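PDB 5GVV: glycosyl transferase family 8 from Streptococcus pneumoniae, which transfers galactose from UDP-galactose to the terminal glucose of the already glycosylated serine-rich repeat protein PsrP, the third step of its O-glycosylation. Local coordinates for residues 336-346 against 358-366. Residues are numbered along the deposited sequence; the frame is centred on the assembly and turned at random.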
loop_
_atom_site.group_PDB
_atom_site.type_symbol
_atom_site.label_atom_id
_atom_site.label_comp_id
_atom_site.label_asym_id
_atom_site.label_seq_id
_atom_site.Cartn_x
_atom_site.Cartn_y
_atom_site.Cartn_z
ATOM N N LEU A 336 -14.578 17.607 -18.970
ATOM C CA LEU A 336 -16.023 17.398 -19.002
ATOM C C LEU A 336 -16.471 17.002 -20.412
ATOM O O LEU A 336 -17.310 16.114 -20.574
ATOM C CB LEU A 336 -16.749 18.668 -18.535
ATOM C CG LEU A 336 -18.275 18.729 -18.364
ATOM C CD1 LEU A 336 -18.947 19.412 -19.539
ATOM C CD2 LEU A 336 -18.902 17.356 -18.101
ATOM N N GLU A 337 -15.904 17.646 -21.432
ATOM C CA GLU A 337 -16.272 17.328 -22.812
ATOM C C GLU A 337 -16.028 15.854 -23.144
ATOM O O GLU A 337 -16.857 15.220 -23.805
ATOM C CB GLU A 337 -15.528 18.227 -23.811
ATOM C CG GLU A 337 -15.797 17.859 -25.272
ATOM C CD GLU A 337 -15.234 18.861 -26.268
ATOM O OE1 GLU A 337 -14.150 19.432 -26.016
ATOM O OE2 GLU A 337 -15.878 19.061 -27.317
ATOM N N GLN A 338 -14.902 15.308 -22.682
ATOM C CA GLN A 338 -14.572 13.915 -22.972
ATOM C C GLN A 338 -15.518 12.956 -22.254
ATOM O O GLN A 338 -15.847 11.888 -22.779
ATOM C CB GLN A 338 -13.116 13.605 -22.602
ATOM C CG GLN A 338 -12.087 14.366 -23.441
ATOM C CD GLN A 338 -12.333 14.215 -24.933
ATOM O OE1 GLN A 338 -12.448 13.100 -25.442
ATOM N NE2 GLN A 338 -12.431 15.337 -25.638
ATOM N N ILE A 339 -15.950 13.335 -21.055
ATOM C CA ILE A 339 -16.915 12.532 -20.303
ATOM C C ILE A 339 -18.279 12.542 -21.000
ATOM O O ILE A 339 -18.950 11.511 -21.074
ATOM C CB ILE A 339 -17.045 13.014 -18.838
ATOM C CG1 ILE A 339 -15.706 12.851 -18.116
ATOM C CG2 ILE A 339 -18.136 12.237 -18.092
ATOM C CD1 ILE A 339 -15.665 13.429 -16.705
ATOM N N VAL A 340 -18.679 13.700 -21.519
ATOM C CA VAL A 340 -19.947 13.807 -22.239
ATOM C C VAL A 340 -19.962 12.903 -23.476
ATOM O O VAL A 340 -20.913 12.149 -23.687
ATOM C CB VAL A 340 -20.263 15.265 -22.636
ATOM C CG1 VAL A 340 -21.539 15.326 -23.465
ATOM C CG2 VAL A 340 -20.417 16.129 -21.388
ATOM N N ILE A 341 -18.903 12.972 -24.281
ATOM C CA ILE A 341 -18.758 12.100 -25.449
ATOM C C ILE A 341 -18.912 10.626 -25.067
ATOM O O ILE A 341 -19.497 9.836 -25.809
ATOM C CB ILE A 341 -17.382 12.310 -26.125
ATOM C CG1 ILE A 341 -17.263 13.733 -26.677
ATOM C CG2 ILE A 341 -17.149 11.292 -27.236
ATOM C CD1 ILE A 341 -15.889 14.040 -27.256
ATOM N N ALA A 342 -18.401 10.270 -23.894
ATOM C CA ALA A 342 -18.431 8.889 -23.419
ATOM C C ALA A 342 -19.754 8.484 -22.759
ATOM O O ALA A 342 -19.961 7.304 -22.459
ATOM C CB ALA A 342 -17.274 8.652 -22.468
ATOM N N SER A 343 -20.644 9.445 -22.526
ATOM C CA SER A 343 -21.887 9.151 -21.812
ATOM C C SER A 343 -23.051 8.835 -22.750
ATOM O O SER A 343 -22.983 9.116 -23.948
ATOM C CB SER A 343 -22.249 10.305 -20.879
ATOM O OG SER A 343 -21.197 10.553 -19.964
ATOM N N ASP A 344 -24.106 8.240 -22.195
ATOM C CA ASP A 344 -25.286 7.858 -22.964
ATOM C C ASP A 344 -26.409 8.867 -22.777
ATOM O O ASP A 344 -27.305 8.978 -23.619
ATOM C CB ASP A 344 -25.803 6.492 -22.503
ATOM C CG ASP A 344 -24.836 5.366 -22.787
ATOM O OD1 ASP A 344 -24.437 5.205 -23.959
ATOM O OD2 ASP A 344 -24.479 4.634 -21.838
ATOM N N LEU A 345 -26.369 9.597 -21.665
ATOM C CA LEU A 345 -27.505 10.425 -21.276
ATOM C C LEU A 345 -27.089 11.543 -20.328
ATOM O O LEU A 345 -26.433 11.286 -19.313
ATOM C CB LEU A 345 -28.561 9.546 -20.598
ATOM C CG LEU A 345 -29.756 10.275 -19.978
ATOM C CD1 LEU A 345 -30.574 10.940 -21.065
ATOM C CD2 LEU A 345 -30.603 9.308 -19.192
ATOM N N TYR A 346 -27.461 12.779 -20.653
ATOM C CA TYR A 346 -27.184 13.896 -19.757
ATOM C C TYR A 346 -28.343 14.093 -18.783
ATOM O O TYR A 346 -29.508 14.106 -19.188
ATOM C CB TYR A 346 -26.922 15.192 -20.543
ATOM C CG TYR A 346 -26.334 16.278 -19.670
ATOM C CD1 TYR A 346 -27.151 17.122 -18.925
ATOM C CD2 TYR A 346 -24.959 16.437 -19.563
ATOM C CE1 TYR A 346 -26.614 18.099 -18.107
ATOM C CE2 TYR A 346 -24.413 17.408 -18.749
ATOM C CZ TYR A 346 -25.244 18.235 -18.027
ATOM O OH TYR A 346 -24.701 19.204 -17.209
ATOM N N ALA A 358 -22.110 22.869 -21.739
ATOM C CA ALA A 358 -22.495 21.481 -21.521
ATOM C C ALA A 358 -23.641 21.129 -22.467
ATOM O O ALA A 358 -23.640 20.062 -23.080
ATOM C CB ALA A 358 -22.893 21.253 -20.076
ATOM N N TYR A 359 -24.610 22.034 -22.586
ATOM C CA TYR A 359 -25.685 21.893 -23.563
ATOM C C TYR A 359 -25.097 21.838 -24.974
ATOM O O TYR A 359 -25.560 21.071 -25.824
ATOM C CB TYR A 359 -26.676 23.061 -23.455
ATOM C CG TYR A 359 -27.429 23.138 -22.142
ATOM C CD1 TYR A 359 -27.902 21.993 -21.519
ATOM C CD2 TYR A 359 -27.669 24.361 -21.526
ATOM C CE1 TYR A 359 -28.590 22.062 -20.318
ATOM C CE2 TYR A 359 -28.354 24.440 -20.328
ATOM C CZ TYR A 359 -28.812 23.285 -19.729
ATOM O OH TYR A 359 -29.495 23.352 -18.534
ATOM N N GLU A 360 -24.075 22.656 -25.220
ATOM C CA GLU A 360 -23.405 22.661 -26.517
ATOM C C GLU A 360 -22.788 21.299 -26.806
ATOM O O GLU A 360 -22.966 20.753 -27.894
ATOM C CB GLU A 360 -22.331 23.750 -26.572
ATOM C CG GLU A 360 -22.887 25.165 -26.639
ATOM C CD GLU A 360 -22.001 26.091 -27.443
ATOM O OE1 GLU A 360 -22.349 27.284 -27.580
ATOM O OE2 GLU A 360 -20.953 25.624 -27.941
ATOM N N PHE A 361 -22.073 20.751 -25.824
ATOM C CA PHE A 361 -21.499 19.420 -25.963
ATOM C C PHE A 361 -22.617 18.403 -26.168
ATOM O O PHE A 361 -22.504 17.510 -27.007
ATOM C CB PHE A 361 -20.665 19.050 -24.730
ATOM C CG PHE A 361 -19.494 19.962 -24.483
ATOM C CD1 PHE A 361 -18.925 20.693 -25.523
ATOM C CD2 PHE A 361 -18.960 20.091 -23.208
ATOM C CE1 PHE A 361 -17.844 21.532 -25.290
ATOM C CE2 PHE A 361 -17.883 20.929 -22.969
ATOM C CZ PHE A 361 -17.327 21.651 -24.008
ATOM N N VAL A 362 -23.698 18.549 -25.403
ATOM C CA VAL A 362 -24.851 17.650 -25.505
ATOM C C VAL A 362 -25.440 17.629 -26.921
ATOM O O VAL A 362 -25.668 16.559 -27.490
ATOM C CB VAL A 362 -25.949 18.013 -24.481
ATOM C CG1 VAL A 362 -27.268 17.356 -24.849
ATOM C CG2 VAL A 362 -25.528 17.591 -23.083
ATOM N N LEU A 363 -25.677 18.812 -27.484
ATOM C CA LEU A 363 -26.188 18.938 -28.850
ATOM C C LEU A 363 -25.214 18.392 -29.890
ATOM O O LEU A 363 -25.586 17.615 -30.773
ATOM C CB LEU A 363 -26.479 20.405 -29.161
ATOM C CG LEU A 363 -27.870 20.918 -28.810
ATOM C CD1 LEU A 363 -27.955 22.432 -28.974
ATOM C CD2 LEU A 363 -28.908 20.223 -29.676
ATOM N N LYS A 364 -23.965 18.825 -29.774
ATOM C CA LYS A 364 -22.904 18.485 -30.715
ATOM C C LYS A 364 -22.705 16.975 -30.849
ATOM O O LYS A 364 -22.503 16.464 -31.952
ATOM C CB LYS A 364 -21.613 19.171 -30.262
ATOM C CG LYS A 364 -20.386 18.926 -31.120
ATOM C CD LYS A 364 -19.307 19.944 -30.764
ATOM C CE LYS A 364 -17.913 19.440 -31.086
ATOM N NZ LYS A 364 -17.702 19.202 -32.538
ATOM N N TYR A 365 -22.789 16.258 -29.734
ATOM C CA TYR A 365 -22.566 14.817 -29.753
ATOM C C TYR A 365 -23.879 14.016 -29.724
ATOM O O TYR A 365 -23.882 12.805 -29.484
ATOM C CB TYR A 365 -21.599 14.422 -28.629
ATOM C CG TYR A 365 -20.268 15.157 -28.726
ATOM C CD1 TYR A 365 -19.377 14.881 -29.753
ATOM C CD2 TYR A 365 -19.913 16.131 -27.796
ATOM C CE1 TYR A 365 -18.167 15.551 -29.856
ATOM C CE2 TYR A 365 -18.705 16.806 -27.886
ATOM C CZ TYR A 365 -17.837 16.512 -28.920
ATOM O OH TYR A 365 -16.633 17.178 -29.014
ATOM N N LYS A 366 -24.983 14.711 -29.998
ATOM C CA LYS A 366 -26.310 14.097 -30.119
ATOM C C LYS A 366 -26.721 13.259 -28.916
ATOM O O LYS A 366 -27.195 12.131 -29.079
ATOM C CB LYS A 366 -26.412 13.231 -31.379
ATOM C CG LYS A 366 -26.824 13.977 -32.640
ATOM C CD LYS A 366 -25.610 14.454 -33.406
ATOM C CE LYS A 366 -24.647 13.306 -33.673
ATOM N NZ LYS A 366 -23.307 13.772 -34.133
#
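Glu337 serves two aromatic rings at once: its chain crosses one face of Phe361 while its carboxylate accepts a hydrogen bond from Tyr365. Glu337 CB stands 3.9 Å from the Phe361 ring centroid in a CH-pi contact, and the carboxylate stacks nearly parallel to that ring, the planes 17° apart. With chi1 at 175°, Glu337 sends CG away from its backbone N, and the extended chain then carries the carboxylate across the ring to Tyr365 OH. Tyr365 OH donates to Glu337 OE2 over 2.6 Å, reaching it from above the carboxylate plane. The phenol is held on both faces, by Ile341 CG1, centred 3.5 Å above the ring, and on the opposite face by CG of its own neighbour Lys364.

Deeper in, Leu336 CD1 meets the Phe361 edge at CD2 (3.7 Å), and Val340, a compact branched residue, fits CG1 against Phe361 CB. Tyr346 lies in strand 345-348, which follows the first helix; Val362 CG2 is 3.7 Å from Tyr346 CG, small Ala358 packs nearby, and the buried hydroxyl bonds to Leu283 N. Helix 356-364 is the crossover of the beta-alpha-beta unit of strands 345-348 and 369-372, and helix 333-342 packs against it, local axes 36° apart, far from the UDP and manganese site. The contact grades from an apolar interior to a polar margin, where Lys364 NZ, 5.5 Å from Glu337 OE2, would be expected to favour the ionised carboxylate.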